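Long-range contacts in putative protein-disulfide isomerase (Pseudomonas syringae pv. tomato, PDB 3GN3), which probably takes part in thiol-disulfide exchange as a DsbA-like protein, although its actual function has not been established: residues A8-H13 with N47-I52; W59-G64 with F97-H102; V67-A72 with E129-P134; P27-A32 with V154-M159. One frame throughout, in Å; residues are numbered along the deposited sequence.

Contact 1. Residues A8-H13 with N47-I52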
loop_
_atom_site.group_PDB
_atom_site.type_symbol
_atom_site.label_atom_id
_atom_site.label_comp_id
_atom_site.label_asym_id
_atom_site.label_seq_id
_atom_site.Cartn_x
_atom_site.Cartn_y
_atom_site.Cartn_z
ATOM N N ALA A 8 -13.439 -0.487 -18.540
ATOM C CA ALA A 8 -13.868 -1.405 -19.593
ATOM C C ALA A 8 -14.718 -2.519 -18.967
ATOM O O ALA A 8 -15.890 -2.710 -19.341
ATOM C CB ALA A 8 -12.681 -1.984 -20.386
ATOM N N LEU A 9 -14.137 -3.215 -17.993
ATOM C CA LEU A 9 -14.753 -4.403 -17.429
ATOM C C LEU A 9 -15.756 -4.004 -16.357
ATOM O O LEU A 9 -15.552 -4.262 -15.175
ATOM C CB LEU A 9 -13.668 -5.322 -16.880
ATOM C CG LEU A 9 -12.968 -6.242 -17.887
ATOM C CD1 LEU A 9 -12.892 -5.650 -19.278
ATOM C CD2 LEU A 9 -11.604 -6.673 -17.393
ATOM N N SER A 10 -16.840 -3.367 -16.793
ATOM C CA SER A 10 -17.775 -2.716 -15.899
ATOM C C SER A 10 -19.240 -3.003 -16.281
ATOM O O SER A 10 -19.580 -2.993 -17.455
ATOM C CB SER A 10 -17.505 -1.223 -15.913
ATOM O OG SER A 10 -18.167 -0.584 -14.843
ATOM N N TRP A 11 -20.091 -3.284 -15.297
ATOM C CA TRP A 11 -21.492 -3.596 -15.542
ATOM C C TRP A 11 -22.343 -2.977 -14.447
ATOM O O TRP A 11 -21.904 -2.827 -13.301
ATOM C CB TRP A 11 -21.751 -5.106 -15.570
ATOM C CG TRP A 11 -21.136 -5.863 -16.705
ATOM C CD1 TRP A 11 -21.743 -6.224 -17.880
ATOM C CD2 TRP A 11 -19.805 -6.390 -16.769
ATOM N NE1 TRP A 11 -20.872 -6.935 -18.676
ATOM C CE2 TRP A 11 -19.673 -7.051 -18.022
ATOM C CE3 TRP A 11 -18.700 -6.363 -15.894
ATOM C CZ2 TRP A 11 -18.479 -7.678 -18.427
ATOM C CZ3 TRP A 11 -17.504 -6.995 -16.299
ATOM C CH2 TRP A 11 -17.415 -7.642 -17.559
ATOM N N GLY A 12 -23.577 -2.634 -14.804
ATOM C CA GLY A 12 -24.488 -1.997 -13.874
ATOM C C GLY A 12 -24.184 -0.526 -13.917
ATOM O O GLY A 12 -23.194 -0.124 -14.515
ATOM N N HIS A 13 -25.028 0.282 -13.292
ATOM C CA HIS A 13 -24.845 1.718 -13.327
ATOM C C HIS A 13 -25.231 2.357 -11.994
ATOM O O HIS A 13 -25.449 3.563 -11.927
ATOM C CB HIS A 13 -25.639 2.328 -14.491
ATOM C CG HIS A 13 -27.118 2.099 -14.394
ATOM N ND1 HIS A 13 -27.746 1.009 -14.972
ATOM C CD2 HIS A 13 -28.091 2.803 -13.759
ATOM C CE1 HIS A 13 -29.041 1.058 -14.703
ATOM N NE2 HIS A 13 -29.275 2.132 -13.963
ATOM N N ASN A 47 -28.600 0.013 -8.329
ATOM C CA ASN A 47 -27.913 0.194 -7.046
ATOM C C ASN A 47 -26.376 0.071 -7.052
ATOM O O ASN A 47 -25.690 0.726 -6.258
ATOM C CB ASN A 47 -28.479 -0.792 -6.040
ATOM C CG ASN A 47 -29.978 -0.796 -6.042
ATOM O OD1 ASN A 47 -30.603 0.215 -5.743
ATOM N ND2 ASN A 47 -30.572 -1.931 -6.410
ATOM N N VAL A 48 -25.849 -0.779 -7.930
ATOM C CA VAL A 48 -24.436 -1.084 -7.909
ATOM C C VAL A 48 -23.828 -0.997 -9.277
ATOM O O VAL A 48 -24.527 -1.123 -10.290
ATOM C CB VAL A 48 -24.120 -2.494 -7.323
ATOM C CG1 VAL A 48 -24.669 -2.631 -5.910
ATOM C CG2 VAL A 48 -24.644 -3.598 -8.217
ATOM N N THR A 49 -22.519 -0.774 -9.284
ATOM C CA THR A 49 -21.674 -1.029 -10.436
ATOM C C THR A 49 -20.678 -2.130 -10.043
ATOM O O THR A 49 -20.057 -2.063 -8.989
ATOM C CB THR A 49 -20.968 0.269 -10.914
ATOM O OG1 THR A 49 -21.960 1.281 -11.153
ATOM C CG2 THR A 49 -20.185 0.033 -12.201
ATOM N N VAL A 50 -20.574 -3.159 -10.871
ATOM C CA VAL A 50 -19.621 -4.235 -10.664
ATOM C C VAL A 50 -18.472 -4.071 -11.652
ATOM O O VAL A 50 -18.701 -3.998 -12.848
ATOM C CB VAL A 50 -20.285 -5.613 -10.879
ATOM C CG1 VAL A 50 -19.273 -6.723 -10.804
ATOM C CG2 VAL A 50 -21.400 -5.849 -9.855
ATOM N N ARG A 51 -17.238 -3.987 -11.155
ATOM C CA ARG A 51 -16.058 -3.972 -12.036
ATOM C C ARG A 51 -15.095 -5.094 -11.701
ATOM O O ARG A 51 -14.790 -5.341 -10.529
ATOM C CB ARG A 51 -15.307 -2.648 -11.961
ATOM C CG ARG A 51 -16.188 -1.441 -12.090
ATOM C CD ARG A 51 -15.387 -0.250 -12.481
ATOM N NE ARG A 51 -16.235 0.736 -13.125
ATOM C CZ ARG A 51 -16.365 1.981 -12.704
ATOM N NH1 ARG A 51 -15.689 2.392 -11.652
ATOM N NH2 ARG A 51 -17.154 2.814 -13.336
ATOM N N ILE A 52 -14.621 -5.757 -12.745
ATOM C CA ILE A 52 -13.534 -6.712 -12.649
ATOM C C ILE A 52 -12.161 -6.022 -12.840
ATOM O O ILE A 52 -11.974 -5.220 -13.764
ATOM C CB ILE A 52 -13.716 -7.844 -13.674
ATOM C CG1 ILE A 52 -15.048 -8.551 -13.420
ATOM C CG2 ILE A 52 -12.526 -8.834 -13.623
ATOM C CD1 ILE A 52 -15.468 -9.536 -14.509
#
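The S10 hydroxyl is carried away from its own backbone N (chi1 -166°), and the R51 chain, extended from CG to NE, runs out beside it, so that the two polar groups meet on one face of the strand pair. R51 NE donates to S10 OG at 2.9 Å; the hydroxyl lies at the edge of the guanidinium, tilted 16° out of its plane. The T49 methyl, CG2, approaches the same oxygen at 3.4 Å, while T49 OG1 bonds to G14 O.

On the other face W11 lies beside V50 and reaches on to I52. Its CZ3 meets I52 CD1 at 3.7 Å, and its indole N-H is spent on E81 of helix 79-92, with K80 in cation-pi contact. L40 and L39 of helix 36-43 back the W11 and V50 side of the pair.

The backbone evidence fixes the register. W11 and V50 form an antiparallel hydrogen-bonded pair, W11 N to V50 O at 2.9 Å and V50 N to W11 O at 2.8 Å. S10 and R51 are the neighbouring non-hydrogen-bonded pair. The ladder is prolonged past S10 by I52 N to L9 O at 3.0 Å, L9 itself being the centre of an inverse gamma turn. The axes of 10-12 and 48-52 run at 160° to each other.

This is an antiparallel edge strand: 10-12 is outermost in the chain's mixed sheet and pairs with 48-54, which runs parallel to 16-22 in the thioredoxin-like core expected of the DsbA family.

Contact 2. Residues W59-G64 with F97-H102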
loop_
_atom_site.group_PDB
_atom_site.type_symbol
_atom_site.label_atom_id
_atom_site.label_comp_id
_atom_site.label_asym_id
_atom_site.label_seq_id
_atom_site.Cartn_x
_atom_site.Cartn_y
_atom_site.Cartn_z
ATOM N N TRP A 59 2.717 -16.982 -9.459
ATOM C CA TRP A 59 2.748 -18.443 -9.298
ATOM C C TRP A 59 1.730 -19.177 -10.195
ATOM O O TRP A 59 1.742 -20.405 -10.273
ATOM C CB TRP A 59 2.654 -18.871 -7.829
ATOM C CG TRP A 59 1.368 -18.470 -7.153
ATOM C CD1 TRP A 59 0.263 -19.248 -6.971
ATOM C CD2 TRP A 59 1.065 -17.196 -6.563
ATOM N NE1 TRP A 59 -0.712 -18.541 -6.303
ATOM C CE2 TRP A 59 -0.250 -17.279 -6.039
ATOM C CE3 TRP A 59 1.776 -15.994 -6.423
ATOM C CZ2 TRP A 59 -0.883 -16.197 -5.401
ATOM C CZ3 TRP A 59 1.137 -14.905 -5.766
ATOM C CH2 TRP A 59 -0.175 -15.027 -5.269
ATOM N N HIS A 60 0.861 -18.434 -10.873
ATOM C CA HIS A 60 0.074 -18.970 -11.991
ATOM C C HIS A 60 0.818 -18.621 -13.309
ATOM O O HIS A 60 0.618 -17.543 -13.875
ATOM C CB HIS A 60 -1.350 -18.382 -11.961
ATOM C CG HIS A 60 -2.192 -18.902 -10.836
ATOM N ND1 HIS A 60 -3.330 -19.652 -11.043
ATOM C CD2 HIS A 60 -2.041 -18.814 -9.491
ATOM C CE1 HIS A 60 -3.846 -20.000 -9.875
ATOM N NE2 HIS A 60 -3.084 -19.505 -8.919
ATOM N N MET A 61 1.681 -19.526 -13.774
ATOM C CA MET A 61 2.738 -19.181 -14.756
ATOM C C MET A 61 2.269 -18.735 -16.156
ATOM O O MET A 61 2.980 -17.991 -16.851
ATOM C CB MET A 61 3.827 -20.266 -14.824
ATOM C CG MET A 61 4.776 -20.273 -13.594
ATOM S SD MET A 61 6.024 -21.598 -13.420
ATOM C CE MET A 61 5.059 -23.109 -13.523
ATOM N N PHE A 62 1.064 -19.134 -16.559
ATOM C CA PHE A 62 0.528 -18.618 -17.811
ATOM C C PHE A 62 -0.406 -17.422 -17.621
ATOM O O PHE A 62 -1.124 -17.032 -18.551
ATOM C CB PHE A 62 -0.128 -19.729 -18.660
ATOM C CG PHE A 62 0.815 -20.382 -19.649
ATOM C CD1 PHE A 62 1.003 -21.756 -19.645
ATOM C CD2 PHE A 62 1.520 -19.616 -20.575
ATOM C CE1 PHE A 62 1.887 -22.374 -20.560
ATOM C CE2 PHE A 62 2.404 -20.212 -21.492
ATOM C CZ PHE A 62 2.588 -21.599 -21.481
ATOM N N SER A 63 -0.365 -16.801 -16.447
ATOM C CA SER A 63 -1.287 -15.721 -16.142
ATOM C C SER A 63 -1.103 -14.529 -17.073
ATOM O O SER A 63 -2.088 -13.946 -17.552
ATOM C CB SER A 63 -1.148 -15.280 -14.686
ATOM O OG SER A 63 -2.015 -14.197 -14.392
ATOM N N GLY A 64 0.151 -14.152 -17.311
ATOM C CA GLY A 64 0.453 -13.012 -18.186
ATOM C C GLY A 64 -0.088 -13.161 -19.604
ATOM O O GLY A 64 -0.613 -12.197 -20.181
ATOM N N PHE A 97 -5.538 -24.544 -17.974
ATOM C CA PHE A 97 -4.738 -23.348 -18.149
ATOM C C PHE A 97 -3.865 -23.102 -16.910
ATOM O O PHE A 97 -3.459 -21.974 -16.643
ATOM C CB PHE A 97 -5.642 -22.153 -18.403
ATOM C CG PHE A 97 -6.369 -22.199 -19.712
ATOM C CD1 PHE A 97 -5.724 -21.839 -20.899
ATOM C CD2 PHE A 97 -7.723 -22.564 -19.758
ATOM C CE1 PHE A 97 -6.399 -21.858 -22.119
ATOM C CE2 PHE A 97 -8.419 -22.582 -20.967
ATOM C CZ PHE A 97 -7.754 -22.226 -22.158
ATOM N N GLU A 98 -3.591 -24.156 -16.142
ATOM C CA GLU A 98 -2.760 -24.015 -14.956
ATOM C C GLU A 98 -1.746 -25.146 -14.872
ATOM O O GLU A 98 -1.547 -25.869 -15.860
ATOM C CB GLU A 98 -3.612 -23.881 -13.694
ATOM C CG GLU A 98 -3.330 -22.586 -12.903
ATOM C CD GLU A 98 -1.856 -22.453 -12.425
ATOM O OE1 GLU A 98 -0.973 -21.989 -13.198
ATOM O OE2 GLU A 98 -1.590 -22.795 -11.257
ATOM N N PHE A 99 -1.082 -25.287 -13.726
ATOM C CA PHE A 99 -0.005 -26.265 -13.595
ATOM C C PHE A 99 -0.213 -27.067 -12.317
ATOM O O PHE A 99 -0.562 -26.493 -11.284
ATOM C CB PHE A 99 1.360 -25.557 -13.539
ATOM C CG PHE A 99 1.789 -24.889 -14.844
ATOM C CD1 PHE A 99 2.761 -25.486 -15.658
ATOM C CD2 PHE A 99 1.254 -23.651 -15.233
ATOM C CE1 PHE A 99 3.185 -24.885 -16.839
ATOM C CE2 PHE A 99 1.663 -23.034 -16.422
ATOM C CZ PHE A 99 2.634 -23.666 -17.240
ATOM N N GLU A 100 0.006 -28.382 -12.365
ATOM C CA GLU A 100 -0.141 -29.192 -11.166
ATOM C C GLU A 100 0.806 -28.654 -10.097
ATOM O O GLU A 100 2.010 -28.506 -10.333
ATOM C CB GLU A 100 0.095 -30.686 -11.445
ATOM N N HIS A 101 0.249 -28.345 -8.930
ATOM C CA HIS A 101 0.988 -27.717 -7.821
ATOM C C HIS A 101 1.726 -26.447 -8.253
ATOM O O HIS A 101 2.821 -26.173 -7.767
ATOM C CB HIS A 101 1.990 -28.693 -7.196
ATOM C CG HIS A 101 1.385 -29.982 -6.738
ATOM N ND1 HIS A 101 0.516 -30.063 -5.666
ATOM C CD2 HIS A 101 1.544 -31.251 -7.189
ATOM C CE1 HIS A 101 0.157 -31.323 -5.484
ATOM N NE2 HIS A 101 0.769 -32.063 -6.393
ATOM N N HIS A 102 1.129 -25.691 -9.175
ATOM C CA HIS A 102 1.765 -24.523 -9.796
ATOM C C HIS A 102 3.193 -24.826 -10.280
ATOM O O HIS A 102 4.040 -23.941 -10.283
ATOM C CB HIS A 102 1.803 -23.327 -8.827
ATOM C CG HIS A 102 0.518 -23.061 -8.096
ATOM N ND1 HIS A 102 -0.621 -22.604 -8.724
ATOM C CD2 HIS A 102 0.219 -23.113 -6.776
ATOM C CE1 HIS A 102 -1.580 -22.430 -7.829
ATOM N NE2 HIS A 102 -1.094 -22.726 -6.640
HETATM O O HOH W 1 1.553 -22.045 -12.382
HETATM O O HOH W 2 -1.366 -20.370 -15.219
#
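This is a buried loop-to-loop contact at the N-terminal end of helix 63-73, where W59, H60, M61 and F62 meet the loop that follows helix 79-92. Aromatic packing and two bridging waters hold it together.

W59 turns the edge of its five-membered ring onto H102, the planes at 85° and CD1 of W59 over the centre of the imidazole, which makes the pair edge-to-face. E98 OE2 and H102 ND1 lie over one face of H60, toward its rim, while the two imidazoles meet obliquely; H60 ND1 bonds to T25.

E98 ties both loops. Its OE2 accepts from H102 ND1 at 2.7 Å, fixing the rotation of that ring, and its OE1 takes two waters. Water 1 links E98 OE1 (2.7 Å) to W59 O and M61 N; water 2 links it (2.6 Å) to F62 N and F97 O. Both oxygens of this buried carboxylate are thus satisfied.

Beyond it, the M61 chain bends at chi3 (-55°) and lays CE over the F99 face, 4.0 Å from the ring centroid, a CH-pi contact. F62 CD1 touches F99 CZ at 3.5 Å.

F62 leans on I115 and F97 on I119 of helix 112-123, whereas W59, M61, F99 and H102 pack against the second subunit, with K141 of that subunit in cation-pi contact with W59.

Contact 3. Residues V67-A72 with E129-P134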
loop_
_atom_site.group_PDB
_atom_site.type_symbol
_atom_site.label_atom_id
_atom_site.label_comp_id
_atom_site.label_asym_id
_atom_site.label_seq_id
_atom_site.Cartn_x
_atom_site.Cartn_y
_atom_site.Cartn_z
ATOM N N VAL A 67 -4.061 -13.108 -19.101
ATOM C CA VAL A 67 -4.542 -11.747 -18.811
ATOM C C VAL A 67 -4.497 -10.875 -20.072
ATOM O O VAL A 67 -5.451 -10.126 -20.348
ATOM C CB VAL A 67 -3.775 -11.063 -17.613
ATOM C CG1 VAL A 67 -4.094 -9.572 -17.517
ATOM C CG2 VAL A 67 -4.093 -11.754 -16.296
ATOM N N ARG A 68 -3.397 -10.970 -20.829
ATOM C CA ARG A 68 -3.275 -10.240 -22.094
ATOM C C ARG A 68 -4.418 -10.619 -23.075
ATOM O O ARG A 68 -5.035 -9.734 -23.680
ATOM C CB ARG A 68 -1.880 -10.436 -22.723
ATOM C CG ARG A 68 -1.525 -9.402 -23.802
ATOM C CD ARG A 68 -0.112 -9.604 -24.376
ATOM N NE ARG A 68 0.113 -8.809 -25.585
ATOM C CZ ARG A 68 0.468 -7.525 -25.607
ATOM N NH1 ARG A 68 0.668 -6.861 -24.480
ATOM N NH2 ARG A 68 0.616 -6.888 -26.768
ATOM N N CYS A 69 -4.718 -11.916 -23.197
ATOM C CA CYS A 69 -5.861 -12.368 -23.987
ATOM C C CYS A 69 -7.171 -11.726 -23.583
ATOM O O CYS A 69 -7.986 -11.354 -24.459
ATOM C CB CYS A 69 -6.042 -13.860 -23.858
ATOM S SG CYS A 69 -4.731 -14.756 -24.681
ATOM N N ILE A 70 -7.392 -11.616 -22.268
ATOM C CA ILE A 70 -8.637 -11.054 -21.778
ATOM C C ILE A 70 -8.724 -9.605 -22.219
ATOM O O ILE A 70 -9.745 -9.155 -22.738
ATOM C CB ILE A 70 -8.787 -11.188 -20.241
ATOM C CG1 ILE A 70 -8.940 -12.657 -19.867
ATOM C CG2 ILE A 70 -9.971 -10.357 -19.730
ATOM C CD1 ILE A 70 -8.434 -12.972 -18.479
ATOM N N LEU A 71 -7.634 -8.880 -22.025
ATOM C CA LEU A 71 -7.618 -7.473 -22.364
ATOM C C LEU A 71 -7.603 -7.266 -23.884
ATOM O O LEU A 71 -8.111 -6.248 -24.372
ATOM C CB LEU A 71 -6.467 -6.763 -21.655
ATOM C CG LEU A 71 -6.765 -6.602 -20.162
ATOM C CD1 LEU A 71 -5.508 -6.232 -19.339
ATOM C CD2 LEU A 71 -7.892 -5.605 -19.939
ATOM N N ALA A 72 -7.034 -8.230 -24.611
ATOM C CA ALA A 72 -7.118 -8.265 -26.076
ATOM C C ALA A 72 -8.572 -8.388 -26.536
ATOM O O ALA A 72 -8.997 -7.653 -27.423
ATOM C CB ALA A 72 -6.260 -9.407 -26.667
ATOM N N GLU A 129 -4.404 -11.732 -33.480
ATOM C CA GLU A 129 -4.082 -10.427 -34.027
ATOM C C GLU A 129 -4.147 -9.359 -32.949
ATOM O O GLU A 129 -3.171 -8.643 -32.748
ATOM C CB GLU A 129 -4.965 -10.054 -35.209
ATOM C CG GLU A 129 -4.479 -8.776 -35.864
ATOM C CD GLU A 129 -5.337 -8.335 -37.034
ATOM O OE1 GLU A 129 -5.848 -9.218 -37.780
ATOM O OE2 GLU A 129 -5.485 -7.097 -37.213
ATOM N N ALA A 130 -5.283 -9.283 -32.250
ATOM C CA ALA A 130 -5.498 -8.304 -31.187
ATOM C C ALA A 130 -4.456 -8.413 -30.070
ATOM O O ALA A 130 -4.022 -7.401 -29.518
ATOM C CB ALA A 130 -6.906 -8.427 -30.628
ATOM N N PHE A 131 -4.061 -9.644 -29.762
ATOM C CA PHE A 131 -3.020 -9.947 -28.781
ATOM C C PHE A 131 -1.685 -9.292 -29.133
ATOM O O PHE A 131 -0.931 -8.898 -28.233
ATOM C CB PHE A 131 -2.847 -11.462 -28.711
ATOM C CG PHE A 131 -1.834 -11.939 -27.694
ATOM C CD1 PHE A 131 -2.251 -12.410 -26.450
ATOM C CD2 PHE A 131 -0.471 -11.975 -28.004
ATOM C CE1 PHE A 131 -1.324 -12.891 -25.520
ATOM C CE2 PHE A 131 0.468 -12.443 -27.088
ATOM C CZ PHE A 131 0.046 -12.908 -25.846
ATOM N N ALA A 132 -1.405 -9.185 -30.440
ATOM C CA ALA A 132 -0.151 -8.623 -30.951
ATOM C C ALA A 132 -0.094 -7.088 -30.891
ATOM O O ALA A 132 0.990 -6.507 -30.938
ATOM C CB ALA A 132 0.119 -9.120 -32.355
ATOM N N ASN A 133 -1.245 -6.427 -30.772
ATOM C CA ASN A 133 -1.271 -4.965 -30.643
ATOM C C ASN A 133 -0.344 -4.467 -29.508
ATOM O O ASN A 133 -0.576 -4.775 -28.326
ATOM C CB ASN A 133 -2.707 -4.489 -30.442
ATOM C CG ASN A 133 -2.797 -3.032 -30.012
ATOM O OD1 ASN A 133 -1.923 -2.223 -30.328
ATOM N ND2 ASN A 133 -3.873 -2.689 -29.273
ATOM N N PRO A 134 0.717 -3.705 -29.862
ATOM C CA PRO A 134 1.703 -3.350 -28.840
ATOM C C PRO A 134 1.176 -2.337 -27.824
ATOM O O PRO A 134 1.747 -2.217 -26.740
ATOM C CB PRO A 134 2.883 -2.788 -29.649
ATOM C CG PRO A 134 2.295 -2.293 -30.905
ATOM C CD PRO A 134 1.038 -3.103 -31.172
HETATM O O HOH W 3 1.980 -4.628 -25.728
#
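R68 crosses the F131 ring at about a right angle, and each step of its chain finds something to touch. CB starts the contact at 3.8 Å from F131 CE1, and CG stays close to the same ring atom. With CG swung away from the backbone N (chi1 -163°) and the chain extended as far as NE, CD arrives over the ring face, 3.6 Å from F131 CZ and offset toward the rim: a CH-pi contact.

Higher above the same face, the guanidinium stands nearly upright to the ring, the planes 81° apart, with at most a weak, long cation-pi attraction. It takes F131 O side-on with two nitrogens, NE at 2.8 Å and NH2 at 2.9 Å, so a single carbonyl fixes its rotation. NH2 also donates to water 3 at 2.8 Å, and that water donates on to P134 O at 2.6 Å. F131 O, in the last turn of the helix, would probably attract this positive charge.

C69 SG lies obliquely to the ring, near CD1, and A72 CB reaches A130 CB at 4.1 Å.

The contact joins helix 63-73 to the short helix 128-132. I116 of helix 112-123 packs on both C69 and F131, and A103 of the second subunit packs on R68 and F131.

Contact 4. Residues P27-A32 with V154-M159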
loop_
_atom_site.group_PDB
_atom_site.type_symbol
_atom_site.label_atom_id
_atom_site.label_comp_id
_atom_site.label_asym_id
_atom_site.label_seq_id
_atom_site.Cartn_x
_atom_site.Cartn_y
_atom_site.Cartn_z
ATOM N N PRO A 27 -8.834 -20.956 -8.583
ATOM C CA PRO A 27 -10.098 -21.667 -8.274
ATOM C C PRO A 27 -11.115 -20.804 -7.510
ATOM O O PRO A 27 -12.323 -20.835 -7.821
ATOM C CB PRO A 27 -9.646 -22.864 -7.422
ATOM C CG PRO A 27 -8.251 -22.540 -6.965
ATOM C CD PRO A 27 -7.652 -21.640 -8.016
ATOM N N PHE A 28 -10.626 -20.026 -6.542
ATOM C CA PHE A 28 -11.488 -19.173 -5.726
ATOM C C PHE A 28 -12.013 -18.021 -6.543
ATOM O O PHE A 28 -13.175 -17.601 -6.366
ATOM C CB PHE A 28 -10.735 -18.679 -4.483
ATOM C CG PHE A 28 -10.060 -19.786 -3.718
ATOM C CD1 PHE A 28 -10.809 -20.642 -2.900
ATOM C CD2 PHE A 28 -8.690 -19.998 -3.846
ATOM C CE1 PHE A 28 -10.190 -21.700 -2.191
ATOM C CE2 PHE A 28 -8.052 -21.040 -3.149
ATOM C CZ PHE A 28 -8.815 -21.900 -2.316
ATOM N N SER A 29 -11.159 -17.515 -7.441
ATOM C CA SER A 29 -11.539 -16.441 -8.358
ATOM C C SER A 29 -12.667 -16.883 -9.272
ATOM O O SER A 29 -13.663 -16.182 -9.390
ATOM C CB SER A 29 -10.346 -15.946 -9.173
ATOM O OG SER A 29 -9.442 -15.226 -8.358
ATOM N N VAL A 30 -12.509 -18.055 -9.884
ATOM C CA VAL A 30 -13.528 -18.691 -10.736
ATOM C C VAL A 30 -14.889 -18.802 -10.017
ATOM O O VAL A 30 -15.923 -18.370 -10.539
ATOM C CB VAL A 30 -13.033 -20.092 -11.228
ATOM C CG1 VAL A 30 -14.174 -20.910 -11.833
ATOM C CG2 VAL A 30 -11.874 -19.934 -12.216
ATOM N N LYS A 31 -14.863 -19.357 -8.808
ATOM C CA LYS A 31 -16.029 -19.429 -7.945
ATOM C C LYS A 31 -16.706 -18.043 -7.801
ATOM O O LYS A 31 -17.912 -17.906 -8.042
ATOM C CB LYS A 31 -15.599 -20.008 -6.606
ATOM C CG LYS A 31 -16.692 -20.550 -5.741
ATOM C CD LYS A 31 -16.171 -21.827 -5.070
ATOM C CE LYS A 31 -16.632 -21.964 -3.628
ATOM N NZ LYS A 31 -15.852 -21.024 -2.725
ATOM N N ALA A 32 -15.942 -17.011 -7.444
ATOM C CA ALA A 32 -16.520 -15.663 -7.332
ATOM C C ALA A 32 -16.990 -15.136 -8.691
ATOM O O ALA A 32 -18.015 -14.439 -8.783
ATOM C CB ALA A 32 -15.527 -14.682 -6.675
ATOM N N VAL A 154 -4.188 -11.424 -2.344
ATOM C CA VAL A 154 -4.997 -12.620 -2.384
ATOM C C VAL A 154 -6.036 -12.509 -3.501
ATOM O O VAL A 154 -6.638 -11.469 -3.667
ATOM C CB VAL A 154 -5.657 -12.859 -0.998
ATOM C CG1 VAL A 154 -6.956 -13.591 -1.115
ATOM C CG2 VAL A 154 -4.701 -13.617 -0.095
ATOM N N SER A 155 -6.242 -13.572 -4.279
ATOM C CA SER A 155 -7.350 -13.575 -5.221
ATOM C C SER A 155 -8.443 -14.566 -4.807
ATOM O O SER A 155 -8.142 -15.705 -4.459
ATOM C CB SER A 155 -6.849 -13.848 -6.649
ATOM O OG SER A 155 -6.372 -15.165 -6.777
ATOM N N PRO A 156 -9.716 -14.133 -4.840
ATOM C CA PRO A 156 -10.133 -12.779 -5.201
ATOM C C PRO A 156 -10.027 -11.853 -4.018
ATOM O O PRO A 156 -9.953 -12.318 -2.877
ATOM C CB PRO A 156 -11.619 -12.959 -5.535
ATOM C CG PRO A 156 -12.055 -14.041 -4.602
ATOM C CD PRO A 156 -10.877 -14.998 -4.542
ATOM N N THR A 157 -10.017 -10.545 -4.266
ATOM C CA THR A 157 -10.339 -9.640 -3.172
ATOM C C THR A 157 -11.429 -8.663 -3.598
ATOM O O THR A 157 -11.553 -8.343 -4.778
ATOM C CB THR A 157 -9.080 -9.018 -2.403
ATOM O OG1 THR A 157 -8.939 -7.620 -2.661
ATOM C CG2 THR A 157 -7.807 -9.705 -2.686
ATOM N N PHE A 158 -12.240 -8.237 -2.637
ATOM C CA PHE A 158 -13.435 -7.453 -2.916
ATOM C C PHE A 158 -13.276 -6.049 -2.374
ATOM O O PHE A 158 -12.779 -5.883 -1.282
ATOM C CB PHE A 158 -14.657 -8.126 -2.254
ATOM C CG PHE A 158 -14.809 -9.577 -2.610
ATOM C CD1 PHE A 158 -15.524 -9.952 -3.753
ATOM C CD2 PHE A 158 -14.197 -10.567 -1.836
ATOM C CE1 PHE A 158 -15.645 -11.279 -4.112
ATOM C CE2 PHE A 158 -14.312 -11.906 -2.175
ATOM C CZ PHE A 158 -15.047 -12.264 -3.315
ATOM N N MET A 159 -13.684 -5.043 -3.132
ATOM C CA MET A 159 -13.682 -3.657 -2.645
ATOM C C MET A 159 -15.097 -3.103 -2.744
ATOM O O MET A 159 -15.794 -3.348 -3.730
ATOM C CB MET A 159 -12.705 -2.756 -3.448
ATOM C CG MET A 159 -11.218 -3.098 -3.251
ATOM S SD MET A 159 -9.922 -1.851 -3.565
ATOM C CE MET A 159 -10.547 -1.018 -5.047
#
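P156, S29 and A32 bury the most area here: the proline ring packs on F28 and A32, while S29 faces the residue before it. A cis peptide bond precedes P156, and its ring leans on helix 27-33: CD is 3.7 Å from F28 CB, and CG is 4.1 Å from A32 CB. A32 CB is shared, since F158 CZ also comes to 4.2 Å from it, the methyl lying at the edge of the phenyl ring and near its plane.

S29 OG sits 3.4 Å from S155 CB and 3.5 Å from S155 OG. The S29 hydroxyl, placed beside its own backbone N by chi1 -71°, accepts a hydrogen bond from E23 N.

A cis-proline loop facing the start of a helix is the hallmark of the thioredoxin fold, in which the loop lies next to the CXXC motif. The sequence C26-P27-F28-S29 is consistent with a variant of that motif with serine in the second cysteine's place.

The helix rests on the cis-proline loop that leads into strand 157-160, and on F158 within it. That strand runs antiparallel to 16-22, whose F18 and V20 touch F158, and the ring of W177 in helix 174-181 meets that of F158.

From the N terminus, strand 10-12 is the first part of the chain to be tied back, when contact 1 pairs it with 48-54. Contact 4 opens at helix 27-33, before that loop has closed, and closes only at strand 157-160, so the two cross; both reach the same sheet. Within the long loop of contact 4 lie contacts 2 and 3, which cross each other and share helix 63-73. Contact 2 fastens the helix's N-terminal end to the 97-102 loop, and contact 3 its later turns to helix 128-132. Contact 1 lies within the sheet and contact 4 packs a helix against the loop entering it, whereas contacts 2 and 3 organise the helical part, where both touch the second subunit.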